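Local coordinates for protein endoglucanase (Thermotoga maritima, PDB 2FVG) that probably works as a metal-dependent aminopeptidase of the M42 family, whose members bind two divalent cations per subunit, at residues 42-47 with 188-193; 56-61 with 215-220; 211-216 with 293-298. One frame throughout, in Å; residues are numbered along the deposited sequence.

Contact 1 (42-47 with 188-193); sequences NLIALK and DTYFVF. With EDO (1,2-ethanediol), chain D.
Leu43 to Lys47 run antiparallel to Thr189 to Phe193, with the two short strand axes 157° apart and six backbone hydrogen bonds between them; the hydrogen-bonded pairs Leu43–Phe193, Ala45–Phe191 and Lys47–Thr189 alternate with the non-hydrogen-bonded pairs Ile44–Val192 and Leu46–Tyr190. Ala45 O accepts Phe191 N at 2.7 Å and also has a CA-H...O contact from Tyr190, whose CA is 3.2 Å away. Tyr190 shares its face of the sheet with Ile44, Leu46 and Val192. Leu46 CD1 sits over the middle of one face of the Tyr190 ring, 3.8 Å from its centroid, in a CH-pi contact. With Leu46 CG anti to the backbone N (chi1 169°), the branch is carried across to its neighbour. Ile44 CG2 comes in at a slant to the same ring, 3.8 Å from Tyr190 CD2, while Leu211 of helix 205-211 packs on Tyr190 and Val192. A serine in place of Tyr190 would probably strip Leu46 CD1 and Ile44 CG2 of their common surface and open a gap beneath that helix. On the other face Leu43 and Phe193 lie alongside each other, CB to CB 4.1 Å. Lys47 CB touches the edge of the Phe191 ring, 4.0 Å from CE1, before the lysine chain bends and takes NZ off to the carbonyl of Leu31. Asn42 has its amide tied to Asp38 and Val195. Six bonds satisfy the inward-facing backbone groups, and Ile44, Leu46 and Tyr190 pair with flanking strands, leaving apolar side chains to pack on both faces.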
ATOM      1  N   ASN A  42       0.825   5.123 -12.925  1.00 30.20           N
ATOM      2  CA  ASN A  42      -0.110   4.150 -12.382  1.00 31.08           C
ATOM      3  C   ASN A  42      -0.097   2.935 -13.266  1.00 31.18           C
ATOM      4  O   ASN A  42      -0.057   3.067 -14.490  1.00 34.31           O
ATOM      5  CB  ASN A  42      -1.547   4.684 -12.382  1.00 31.82           C
ATOM      6  CG  ASN A  42      -1.728   5.896 -11.506  1.00 31.66           C
ATOM      7  OD1 ASN A  42      -1.328   5.912 -10.342  1.00 34.98           O
ATOM      8  ND2 ASN A  42      -2.355   6.924 -12.057  1.00 29.46           N
ATOM      9  N   LEU A  43      -0.174   1.763 -12.655  1.00 30.62           N
ATOM     10  CA  LEU A  43      -0.218   0.526 -13.415  1.00 31.17           C
ATOM     11  C   LEU A  43      -1.674   0.150 -13.496  1.00 31.75           C
ATOM     12  O   LEU A  43      -2.317  -0.007 -12.470  1.00 30.27           O
ATOM     13  CB  LEU A  43       0.584  -0.571 -12.716  1.00 30.56           C
ATOM     14  CG  LEU A  43       0.649  -1.934 -13.416  1.00 32.88           C
ATOM     15  CD1 LEU A  43       1.299  -1.819 -14.783  1.00 28.60           C
ATOM     16  CD2 LEU A  43       1.439  -2.869 -12.539  1.00 33.80           C
ATOM     17  N   ILE A  44      -2.185   0.001 -14.718  1.00 31.35           N
ATOM     18  CA  ILE A  44      -3.593  -0.277 -14.941  1.00 31.36           C
ATOM     19  C   ILE A  44      -3.746  -1.620 -15.618  1.00 32.25           C
ATOM     20  O   ILE A  44      -3.275  -1.824 -16.733  1.00 31.63           O
ATOM     21  CB  ILE A  44      -4.232   0.841 -15.804  1.00 32.74           C
ATOM     22  CG1 ILE A  44      -3.958   2.205 -15.161  1.00 27.62           C
ATOM     23  CG2 ILE A  44      -5.731   0.580 -16.043  1.00 28.78           C
ATOM     24  CD1 ILE A  44      -4.673   3.339 -15.813  1.00 34.68           C
ATOM     25  N   ALA A  45      -4.402  -2.536 -14.922  1.00 32.19           N
ATOM     26  CA  ALA A  45      -4.601  -3.879 -15.427  1.00 34.56           C
ATOM     27  C   ALA A  45      -6.069  -4.046 -15.649  1.00 36.18           C
ATOM     28  O   ALA A  45      -6.857  -3.624 -14.808  1.00 38.65           O
ATOM     29  CB  ALA A  45      -4.101  -4.890 -14.413  1.00 32.98           C
ATOM     30  N   LEU A  46      -6.445  -4.624 -16.786  1.00 36.35           N
ATOM     31  CA  LEU A  46      -7.860  -4.865 -17.098  1.00 31.98           C
ATOM     32  C   LEU A  46      -8.212  -6.339 -17.156  1.00 33.70           C
ATOM     33  O   LEU A  46      -7.537  -7.133 -17.816  1.00 34.73           O
ATOM     34  CB  LEU A  46      -8.234  -4.227 -18.442  1.00 32.09           C
ATOM     35  CG  LEU A  46      -9.571  -4.540 -19.116  1.00 27.69           C
ATOM     36  CD1 LEU A  46     -10.756  -4.210 -18.217  1.00 31.00           C
ATOM     37  CD2 LEU A  46      -9.701  -3.789 -20.438  1.00 28.60           C
ATOM     38  N   LYS A  47      -9.281  -6.704 -16.465  1.00 32.69           N
ATOM     39  CA  LYS A  47      -9.789  -8.041 -16.551  1.00 33.05           C
ATOM     40  C   LYS A  47     -11.218  -7.845 -17.053  1.00 31.12           C
ATOM     41  O   LYS A  47     -12.078  -7.398 -16.305  1.00 31.81           O
ATOM     42  CB  LYS A  47      -9.754  -8.729 -15.186  1.00 32.87           C
ATOM     43  CG  LYS A  47     -10.057 -10.195 -15.244  1.00 39.37           C
ATOM     44  CD  LYS A  47      -8.874 -10.972 -15.761  1.00 40.05           C
ATOM     45  CE  LYS A  47      -9.244 -12.426 -15.938  1.00 41.04           C
ATOM     46  NZ  LYS A  47      -8.047 -13.154 -16.426  1.00 43.26           N
ATOM     47  N   ASP A 188     -16.373  -5.361 -16.570  1.00 25.10           N
ATOM     48  CA  ASP A 188     -15.002  -4.999 -16.855  1.00 27.63           C
ATOM     49  C   ASP A 188     -14.403  -4.468 -15.581  1.00 25.48           C
ATOM     50  O   ASP A 188     -14.917  -3.512 -15.011  1.00 25.19           O
ATOM     51  CB  ASP A 188     -14.921  -3.945 -17.951  1.00 24.98           C
ATOM     52  CG  ASP A 188     -15.088  -4.518 -19.342  1.00 25.47           C
ATOM     53  OD1 ASP A 188     -15.419  -5.726 -19.514  1.00 28.75           O
ATOM     54  OD2 ASP A 188     -14.875  -3.732 -20.291  1.00 24.18           O
ATOM     55  N   THR A 189     -13.330  -5.097 -15.118  1.00 26.37           N
ATOM     56  CA  THR A 189     -12.742  -4.692 -13.848  1.00 25.90           C
ATOM     57  C   THR A 189     -11.317  -4.250 -14.038  1.00 26.12           C
ATOM     58  O   THR A 189     -10.514  -4.993 -14.555  1.00 29.26           O
ATOM     59  CB  THR A 189     -12.825  -5.839 -12.809  1.00 23.93           C
ATOM     60  OG1 THR A 189     -14.199  -6.152 -12.579  1.00 30.03           O
ATOM     61  CG2 THR A 189     -12.186  -5.422 -11.467  1.00 26.05           C
ATOM     62  N   TYR A 190     -11.022  -3.021 -13.651  1.00 27.63           N
ATOM     63  CA  TYR A 190      -9.658  -2.502 -13.716  1.00 29.37           C
ATOM     64  C   TYR A 190      -8.993  -2.611 -12.344  1.00 30.23           C
ATOM     65  O   TYR A 190      -9.534  -2.140 -11.345  1.00 30.71           O
ATOM     66  CB  TYR A 190      -9.658  -1.041 -14.149  1.00 31.29           C
ATOM     67  CG  TYR A 190     -10.125  -0.835 -15.570  1.00 33.93           C
ATOM     68  CD1 TYR A 190     -11.474  -0.713 -15.871  1.00 31.47           C
ATOM     69  CD2 TYR A 190      -9.206  -0.752 -16.614  1.00 32.34           C
ATOM     70  CE1 TYR A 190     -11.899  -0.528 -17.189  1.00 33.54           C
ATOM     71  CE2 TYR A 190      -9.620  -0.561 -17.925  1.00 36.28           C
ATOM     72  CZ  TYR A 190     -10.965  -0.454 -18.208  1.00 34.21           C
ATOM     73  OH  TYR A 190     -11.367  -0.280 -19.525  1.00 36.99           O
ATOM     74  N   PHE A 191      -7.858  -3.289 -12.294  1.00 28.27           N
ATOM     75  CA  PHE A 191      -7.066  -3.379 -11.079  1.00 29.43           C
ATOM     76  C   PHE A 191      -5.996  -2.315 -11.236  1.00 29.11           C
ATOM     77  O   PHE A 191      -5.160  -2.380 -12.138  1.00 33.80           O
ATOM     78  CB  PHE A 191      -6.474  -4.778 -10.909  1.00 29.80           C
ATOM     79  CG  PHE A 191      -7.506  -5.824 -10.649  1.00 30.75           C
ATOM     80  CD1 PHE A 191      -8.196  -6.416 -11.695  1.00 35.36           C
ATOM     81  CD2 PHE A 191      -7.829  -6.192  -9.338  1.00 33.89           C
ATOM     82  CE1 PHE A 191      -9.170  -7.382 -11.442  1.00 36.79           C
ATOM     83  CE2 PHE A 191      -8.787  -7.159  -9.080  1.00 34.31           C
ATOM     84  CZ  PHE A 191      -9.459  -7.753 -10.127  1.00 36.31           C
ATOM     85  N   VAL A 192      -6.037  -1.309 -10.378  1.00 28.08           N
ATOM     86  CA  VAL A 192      -5.093  -0.202 -10.500  1.00 26.03           C
ATOM     87  C   VAL A 192      -4.110  -0.146  -9.329  1.00 26.77           C
ATOM     88  O   VAL A 192      -4.511  -0.262  -8.177  1.00 26.54           O
ATOM     89  CB  VAL A 192      -5.854   1.141 -10.713  1.00 27.18           C
ATOM     90  CG1 VAL A 192      -4.866   2.320 -10.923  1.00 25.64           C
ATOM     91  CG2 VAL A 192      -6.757   1.026 -11.953  1.00 27.69           C
ATOM     92  N   PHE A 193      -2.818   0.060  -9.636  1.00 27.72           N
ATOM     93  CA  PHE A 193      -1.773   0.114  -8.623  1.00 22.34           C
ATOM     94  C   PHE A 193      -1.230   1.528  -8.785  1.00 23.65           C
ATOM     95  O   PHE A 193      -0.608   1.862  -9.800  1.00 23.04           O
ATOM     96  CB  PHE A 193      -0.726  -0.970  -8.881  1.00 20.70           C
ATOM     97  CG  PHE A 193      -1.305  -2.377  -8.896  1.00 14.37           C
ATOM     98  CD1 PHE A 193      -1.907  -2.886 -10.035  1.00 18.36           C
ATOM     99  CD2 PHE A 193      -1.236  -3.170  -7.753  1.00 13.64           C
ATOM    100  CE1 PHE A 193      -2.487  -4.224 -10.028  1.00 22.18           C
ATOM    101  CE2 PHE A 193      -1.808  -4.498  -7.731  1.00 28.18           C
ATOM    102  CZ  PHE A 193      -2.419  -5.002  -8.875  1.00 21.02           C
TER
HETATM  103  C1  EDO D 342      -4.056   8.277  -9.064  1.00 76.42           C
HETATM  104  O1  EDO D 342      -2.705   8.662  -8.771  1.00 70.54           O
HETATM  105  C2  EDO D 342      -4.748   7.758  -7.804  1.00 78.89           C
HETATM  106  O2  EDO D 342      -6.018   7.179  -8.137  1.00 80.57           O

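Contact 2 (56-61 with 215-220); sequences LLVSAH and CAIVVE
His61 points its ring edge at the carboxylate of Glu220: NE2 donates to OE2 at 3.3 Å, a long but nearly straight bond (167°). The acceptor lies in the imidazole plane, yet the carboxylate plane is turned 64° from the ring, and NE2 meets OE2 on its anti side. Glu220 reaches across with its chain extended beyond CG, while Thr194 OG1 holds His61 ND1, which would limit the ring's rotation. Behind this polar pair the strands run parallel, joined by four backbone hydrogen bonds, and the side chains on both faces are mostly apolar, Ser59 being the exception, its OG bonded to Tyr293 OH. Leu56 CD1 touches Cys215 SG at 3.9 Å and Ile217 CD1 at 4.1 Å; further along, Val58 CG1 and Val219 CG2 meet at an angle, 4.0 Å apart. Helices 166-180 and 316-332 pack on Val219 beside them. On the face of Leu57 and Ser59, Leu57 CD2 rests on Ala216 CB at 4.1 Å. Metal-site residues at the C-terminal ends of parallel strands are the usual arrangement in the alpha/beta core of zinc exopeptidases; here His61 and Glu220, both predicted ligands of the first zinc ion, fit that pattern.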
ATOM      1  N   LEU A  56     -15.788  -1.669 -13.143  1.00 30.38           N
ATOM      2  CA  LEU A  56     -15.495  -1.621 -11.721  1.00 29.80           C
ATOM      3  C   LEU A  56     -14.025  -1.283 -11.623  1.00 29.51           C
ATOM      4  O   LEU A  56     -13.214  -1.818 -12.365  1.00 29.77           O
ATOM      5  CB  LEU A  56     -15.749  -2.965 -11.054  1.00 27.60           C
ATOM      6  CG  LEU A  56     -15.320  -3.186  -9.591  1.00 23.81           C
ATOM      7  CD1 LEU A  56     -16.101  -2.351  -8.602  1.00 20.96           C
ATOM      8  CD2 LEU A  56     -15.506  -4.649  -9.239  1.00 27.33           C
ATOM      9  N   LEU A  57     -13.687  -0.394 -10.711  1.00 29.50           N
ATOM     10  CA  LEU A  57     -12.285  -0.029 -10.474  1.00 31.37           C
ATOM     11  C   LEU A  57     -11.869  -0.529  -9.082  1.00 30.58           C
ATOM     12  O   LEU A  57     -12.548  -0.251  -8.098  1.00 33.11           O
ATOM     13  CB  LEU A  57     -12.157   1.485 -10.543  1.00 28.88           C
ATOM     14  CG  LEU A  57     -10.879   2.187 -10.073  1.00 35.88           C
ATOM     15  CD1 LEU A  57      -9.704   1.797 -10.898  1.00 35.75           C
ATOM     16  CD2 LEU A  57     -11.072   3.698 -10.148  1.00 35.00           C
ATOM     17  N   VAL A  58     -10.768  -1.269  -8.988  1.00 30.73           N
ATOM     18  CA  VAL A  58     -10.294  -1.772  -7.685  1.00 30.42           C
ATOM     19  C   VAL A  58      -8.868  -1.271  -7.546  1.00 30.65           C
ATOM     20  O   VAL A  58      -8.042  -1.584  -8.388  1.00 31.74           O
ATOM     21  CB  VAL A  58     -10.356  -3.317  -7.618  1.00 29.94           C
ATOM     22  CG1 VAL A  58      -9.852  -3.841  -6.257  1.00 28.27           C
ATOM     23  CG2 VAL A  58     -11.781  -3.802  -7.864  1.00 31.35           C
ATOM     24  N   SER A  59      -8.552  -0.489  -6.516  1.00 29.48           N
ATOM     25  CA  SER A  59      -7.180   0.036  -6.458  1.00 30.14           C
ATOM     26  C   SER A  59      -6.370  -0.144  -5.151  1.00 28.95           C
ATOM     27  O   SER A  59      -6.936  -0.290  -4.075  1.00 26.81           O
ATOM     28  CB  SER A  59      -7.172   1.509  -6.877  1.00 27.62           C
ATOM     29  OG  SER A  59      -7.804   2.284  -5.902  1.00 33.00           O
ATOM     30  N   ALA A  60      -5.038  -0.112  -5.284  1.00 29.64           N
ATOM     31  CA  ALA A  60      -4.116  -0.182  -4.146  1.00 29.57           C
ATOM     32  C   ALA A  60      -2.931   0.744  -4.450  1.00 33.21           C
ATOM     33  O   ALA A  60      -2.635   0.980  -5.618  1.00 32.64           O
ATOM     34  CB  ALA A  60      -3.665  -1.603  -3.924  1.00 28.73           C
ATOM     35  N   HIS A  61      -2.254   1.252  -3.420  1.00 31.39           N
ATOM     36  CA  HIS A  61      -1.112   2.165  -3.607  1.00 33.60           C
ATOM     37  C   HIS A  61       0.204   1.449  -3.489  1.00 33.02           C
ATOM     38  O   HIS A  61       0.422   0.651  -2.571  1.00 35.41           O
ATOM     39  CB  HIS A  61      -1.139   3.274  -2.551  1.00 32.99           C
ATOM     40  CG  HIS A  61      -2.521   3.606  -2.098  1.00 36.44           C
ATOM     41  ND1 HIS A  61      -3.497   4.065  -2.960  1.00 44.49           N
ATOM     42  CD2 HIS A  61      -3.100   3.534  -0.878  1.00 33.33           C
ATOM     43  CE1 HIS A  61      -4.618   4.265  -2.286  1.00 41.43           C
ATOM     44  NE2 HIS A  61      -4.401   3.960  -1.020  1.00 40.39           N
ATOM     45  N   CYS A 215     -18.172   2.487 -10.374  1.00 27.93           N
ATOM     46  CA  CYS A 215     -17.822   2.587  -8.964  1.00 30.55           C
ATOM     47  C   CYS A 215     -16.460   1.972  -8.704  1.00 29.75           C
ATOM     48  O   CYS A 215     -15.923   1.270  -9.556  1.00 29.24           O
ATOM     49  CB  CYS A 215     -18.883   1.939  -8.079  1.00 32.97           C
ATOM     50  SG  CYS A 215     -19.019   0.188  -8.291  1.00 41.46           S
ATOM     51  N   ALA A 216     -15.930   2.221  -7.510  1.00 29.01           N
ATOM     52  CA  ALA A 216     -14.596   1.797  -7.117  1.00 28.11           C
ATOM     53  C   ALA A 216     -14.562   1.109  -5.743  1.00 30.24           C
ATOM     54  O   ALA A 216     -15.399   1.368  -4.876  1.00 31.60           O
ATOM     55  CB  ALA A 216     -13.670   3.042  -7.103  1.00 26.16           C
ATOM     56  N   ILE A 217     -13.588   0.227  -5.557  1.00 28.98           N
ATOM     57  CA  ILE A 217     -13.337  -0.414  -4.262  1.00 27.72           C
ATOM     58  C   ILE A 217     -11.886  -0.055  -3.994  1.00 27.38           C
ATOM     59  O   ILE A 217     -11.032  -0.356  -4.818  1.00 26.27           O
ATOM     60  CB  ILE A 217     -13.496  -1.951  -4.344  1.00 27.75           C
ATOM     61  CG1 ILE A 217     -14.951  -2.340  -4.577  1.00 30.16           C
ATOM     62  CG2 ILE A 217     -13.069  -2.642  -3.038  1.00 30.00           C
ATOM     63  CD1 ILE A 217     -15.092  -3.842  -4.897  1.00 28.53           C
ATOM     64  N   VAL A 218     -11.607   0.659  -2.904  1.00 27.44           N
ATOM     65  CA  VAL A 218     -10.229   0.971  -2.531  1.00 23.91           C
ATOM     66  C   VAL A 218      -9.794  -0.060  -1.468  1.00 28.03           C
ATOM     67  O   VAL A 218     -10.480  -0.265  -0.468  1.00 29.64           O
ATOM     68  CB  VAL A 218     -10.104   2.437  -2.001  1.00 26.33           C
ATOM     69  CG1 VAL A 218      -8.675   2.764  -1.712  1.00 25.30           C
ATOM     70  CG2 VAL A 218     -10.658   3.412  -3.033  1.00 25.01           C
ATOM     71  N   VAL A 219      -8.697  -0.765  -1.733  1.00 29.20           N
ATOM     72  CA  VAL A 219      -8.133  -1.760  -0.824  1.00 28.09           C
ATOM     73  C   VAL A 219      -6.959  -1.113  -0.088  1.00 31.16           C
ATOM     74  O   VAL A 219      -5.928  -0.792  -0.696  1.00 29.17           O
ATOM     75  CB  VAL A 219      -7.682  -3.011  -1.592  1.00 29.10           C
ATOM     76  CG1 VAL A 219      -7.118  -4.078  -0.644  1.00 31.02           C
ATOM     77  CG2 VAL A 219      -8.901  -3.626  -2.354  1.00 29.43           C
ATOM     78  N   GLU A 220      -7.144  -0.868   1.206  1.00 29.56           N
ATOM     79  CA  GLU A 220      -6.108  -0.265   2.024  1.00 31.02           C
ATOM     80  C   GLU A 220      -5.730  -1.153   3.199  1.00 30.66           C
ATOM     81  O   GLU A 220      -6.280  -2.265   3.379  1.00 31.66           O
ATOM     82  CB  GLU A 220      -6.565   1.101   2.530  1.00 32.57           C
ATOM     83  CG  GLU A 220      -6.705   2.116   1.401  1.00 40.69           C
ATOM     84  CD  GLU A 220      -7.051   3.512   1.871  1.00 57.67           C
ATOM     85  OE1 GLU A 220      -7.502   3.661   3.041  1.00 62.78           O
ATOM     86  OE2 GLU A 220      -6.881   4.464   1.055  1.00 67.10           O
TER

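Contact 3 (211-216 with 293-298). With EDO (1,2-ethanediol), chain D.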
ATOM      1  N   LEU A 211     -10.758   6.259 -17.130  1.00 33.07           N
ATOM      2  CA  LEU A 211     -11.485   4.974 -17.089  1.00 29.68           C
ATOM      3  C   LEU A 211     -12.985   5.096 -16.923  1.00 29.60           C
ATOM      4  O   LEU A 211     -13.717   4.164 -17.243  1.00 31.65           O
ATOM      5  CB  LEU A 211     -10.932   4.059 -15.998  1.00 28.68           C
ATOM      6  CG  LEU A 211      -9.447   3.683 -16.047  1.00 27.65           C
ATOM      7  CD1 LEU A 211      -9.096   2.860 -14.814  1.00 30.46           C
ATOM      8  CD2 LEU A 211      -9.083   2.937 -17.329  1.00 29.72           C
ATOM      9  N   LYS A 212     -13.448   6.231 -16.407  1.00 27.16           N
ATOM     10  CA  LYS A 212     -14.883   6.445 -16.195  1.00 27.44           C
ATOM     11  C   LYS A 212     -15.575   5.214 -15.560  1.00 27.92           C
ATOM     12  O   LYS A 212     -16.462   4.619 -16.166  1.00 30.16           O
ATOM     13  CB  LYS A 212     -15.567   6.873 -17.508  1.00 26.91           C
ATOM     14  CG  LYS A 212     -15.154   8.268 -17.986  1.00 29.13           C
ATOM     15  CD  LYS A 212     -15.907   8.716 -19.234  1.00 30.49           C
ATOM     16  N   PRO A 213     -15.159   4.828 -14.333  1.00 27.03           N
ATOM     17  CA  PRO A 213     -15.773   3.671 -13.683  1.00 25.12           C
ATOM     18  C   PRO A 213     -17.163   3.955 -13.130  1.00 26.70           C
ATOM     19  O   PRO A 213     -17.469   5.099 -12.789  1.00 25.91           O
ATOM     20  CB  PRO A 213     -14.803   3.348 -12.534  1.00 25.04           C
ATOM     21  CG  PRO A 213     -14.045   4.649 -12.258  1.00 26.31           C
ATOM     22  CD  PRO A 213     -14.086   5.451 -13.522  1.00 24.13           C
ATOM     23  N   THR A 214     -18.007   2.926 -13.053  1.00 24.10           N
ATOM     24  CA  THR A 214     -19.335   3.068 -12.435  1.00 25.27           C
ATOM     25  C   THR A 214     -19.116   3.251 -10.924  1.00 27.20           C
ATOM     26  O   THR A 214     -19.776   4.070 -10.269  1.00 29.65           O
ATOM     27  CB  THR A 214     -20.218   1.823 -12.730  1.00 24.45           C
ATOM     28  OG1 THR A 214     -20.382   1.703 -14.137  1.00 28.33           O
ATOM     29  CG2 THR A 214     -21.584   1.932 -12.104  1.00 23.61           C
ATOM     30  N   CYS A 215     -18.172   2.487 -10.374  1.00 27.93           N
ATOM     31  CA  CYS A 215     -17.822   2.587  -8.964  1.00 30.55           C
ATOM     32  C   CYS A 215     -16.460   1.972  -8.704  1.00 29.75           C
ATOM     33  O   CYS A 215     -15.923   1.270  -9.556  1.00 29.24           O
ATOM     34  CB  CYS A 215     -18.883   1.939  -8.079  1.00 32.97           C
ATOM     35  SG  CYS A 215     -19.019   0.188  -8.291  1.00 41.46           S
ATOM     36  N   ALA A 216     -15.930   2.221  -7.510  1.00 29.01           N
ATOM     37  CA  ALA A 216     -14.596   1.797  -7.117  1.00 28.11           C
ATOM     38  C   ALA A 216     -14.562   1.109  -5.743  1.00 30.24           C
ATOM     39  O   ALA A 216     -15.399   1.368  -4.876  1.00 31.60           O
ATOM     40  CB  ALA A 216     -13.670   3.042  -7.103  1.00 26.16           C
ATOM     41  N   TYR A 293     -12.020  10.505  -5.814  1.00 45.39           N
ATOM     42  CA  TYR A 293     -12.338   9.963  -7.135  1.00 45.36           C
ATOM     43  C   TYR A 293     -13.518  10.637  -7.841  1.00 43.67           C
ATOM     44  O   TYR A 293     -13.438  10.934  -9.033  1.00 43.96           O
ATOM     45  CB  TYR A 293     -12.597   8.447  -7.086  1.00 47.37           C
ATOM     46  CG  TYR A 293     -11.368   7.545  -7.084  1.00 51.97           C
ATOM     47  CD1 TYR A 293     -10.312   7.755  -7.989  1.00 54.92           C
ATOM     48  CD2 TYR A 293     -11.307   6.422  -6.250  1.00 49.98           C
ATOM     49  CE1 TYR A 293      -9.195   6.908  -8.011  1.00 56.09           C
ATOM     50  CE2 TYR A 293     -10.198   5.567  -6.266  1.00 49.05           C
ATOM     51  CZ  TYR A 293      -9.145   5.816  -7.144  1.00 54.04           C
ATOM     52  OH  TYR A 293      -8.049   4.979  -7.168  1.00 47.49           O
ATOM     53  N   GLY A 294     -14.614  10.852  -7.117  1.00 42.14           N
ATOM     54  CA  GLY A 294     -15.815  11.458  -7.695  1.00 39.49           C
ATOM     55  C   GLY A 294     -16.873  10.431  -8.080  1.00 37.86           C
ATOM     56  O   GLY A 294     -17.954  10.793  -8.542  1.00 38.46           O
ATOM     57  N   VAL A 295     -16.554   9.151  -7.908  1.00 33.63           N
ATOM     58  CA  VAL A 295     -17.497   8.074  -8.182  1.00 31.57           C
ATOM     59  C   VAL A 295     -17.816   7.337  -6.877  1.00 29.00           C
ATOM     60  O   VAL A 295     -17.008   7.338  -5.956  1.00 27.96           O
ATOM     61  CB  VAL A 295     -16.966   7.072  -9.262  1.00 31.82           C
ATOM     62  CG1 VAL A 295     -16.638   7.823 -10.540  1.00 37.31           C
ATOM     63  CG2 VAL A 295     -15.755   6.254  -8.767  1.00 26.26           C
ATOM     64  N   PRO A 296     -19.005   6.723  -6.788  1.00 29.30           N
ATOM     65  CA  PRO A 296     -19.389   5.943  -5.613  1.00 27.01           C
ATOM     66  C   PRO A 296     -18.290   4.937  -5.315  1.00 25.54           C
ATOM     67  O   PRO A 296     -17.851   4.232  -6.208  1.00 27.69           O
ATOM     68  CB  PRO A 296     -20.618   5.181  -6.107  1.00 26.52           C
ATOM     69  CG  PRO A 296     -21.225   6.092  -7.091  1.00 30.21           C
ATOM     70  CD  PRO A 296     -20.059   6.702  -7.819  1.00 27.02           C
ATOM     71  N   ALA A 297     -17.829   4.876  -4.073  1.00 26.93           N
ATOM     72  CA  ALA A 297     -16.767   3.947  -3.725  1.00 25.33           C
ATOM     73  C   ALA A 297     -16.991   3.265  -2.400  1.00 27.07           C
ATOM     74  O   ALA A 297     -17.790   3.717  -1.578  1.00 30.82           O
ATOM     75  CB  ALA A 297     -15.419   4.664  -3.724  1.00 24.57           C
ATOM     76  N   GLY A 298     -16.294   2.154  -2.218  1.00 25.58           N
ATOM     77  CA  GLY A 298     -16.257   1.431  -0.970  1.00 25.78           C
ATOM     78  C   GLY A 298     -14.785   1.357  -0.586  1.00 28.34           C
ATOM     79  O   GLY A 298     -13.892   1.476  -1.455  1.00 29.17           O
TER
HETATM   80  C1  EDO D 342      -4.056   8.277  -9.064  1.00 76.42           C
HETATM   81  O1  EDO D 342      -2.705   8.662  -8.771  1.00 70.54           O
HETATM   82  C2  EDO D 342      -4.748   7.758  -7.804  1.00 78.89           C
HETATM   83  O2  EDO D 342      -6.018   7.179  -8.137  1.00 80.57           O
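Val295 packs against the turn that leads into strand 215-224, and its side chain can be followed outwards. CB stands 4.1 Å from Pro213 O, and CG1 comes closer to that carbonyl oxygen, at 3.6 Å. CG2 takes the other direction: it occupies the crowded position between the backbone N and the carbonyl carbon (chi1, measured to CG1, is -57°), which turns it to Ala216 CB, 4.2 Å away, and to the CG of the Pro213 ring. One branch therefore leans on a polar atom of the turn and the other on apolar carbon. Beyond Val295, Pro296 lays its CD 3.6 Å from Thr214 O. From there on the backbones pair as parallel strands. Ala216 N gives a hydrogen bond to Pro296 O at 3.1 Å, and Ala216 O receives Gly298 N at 2.9 Å, so one residue is gripped at both its amide and its carbonyl, with Ala297 beside it. The methyls of Ala216 and Ala297 lie on the same face of the sheet. Tyr293 comes down on Ala216 CB as well, obliquely to its ring, with CD2 4.2 Å from that methyl. At the far end of the ring, Tyr293 OH shares a hydrogen bond of 3.1 Å with O2 of a bound ethanediol, probably from the crystallisation liquor, and another with Ser59 OG. The chain just before Tyr293 is not modelled. In the fold, the turn follows helix 205-211, whose Val208 touches both Pro213 and Tyr293, and Lys55 NZ bonds to the carbonyl of Leu211 at the end of that helix. The strand that starts at Cys215 lies between strands 55-61 and 297-306, parallel to both, and this contact joins it to the second of them.

How the contacts relate
The three contacts follow one another across a single mixed sheet. Contact 1 and contact 2, with centres about 9 Å apart, meet where strands 187-194 and 55-61 lie side by side: Asp188 O faces Leu56 N at 2.8 Å, a probable hydrogen bond. Contact 3 shares Cys215 and Ala216 with contact 2 and carries the sheet on to strand 297-306, where Val218 N approaches Gly298 O at 2.8 Å. Contacts 1 and 3 are joined over the sheet by Leu211. One ethanediol lies near both, bonded to Tyr293 OH and at most weakly to Asn42. Asn42 lies about 6 Å, side chain to side chain, from the predicted proton acceptor Glu197, and the Tyr293 side chain is about 6 Å from that of His61, a predicted zinc ligand.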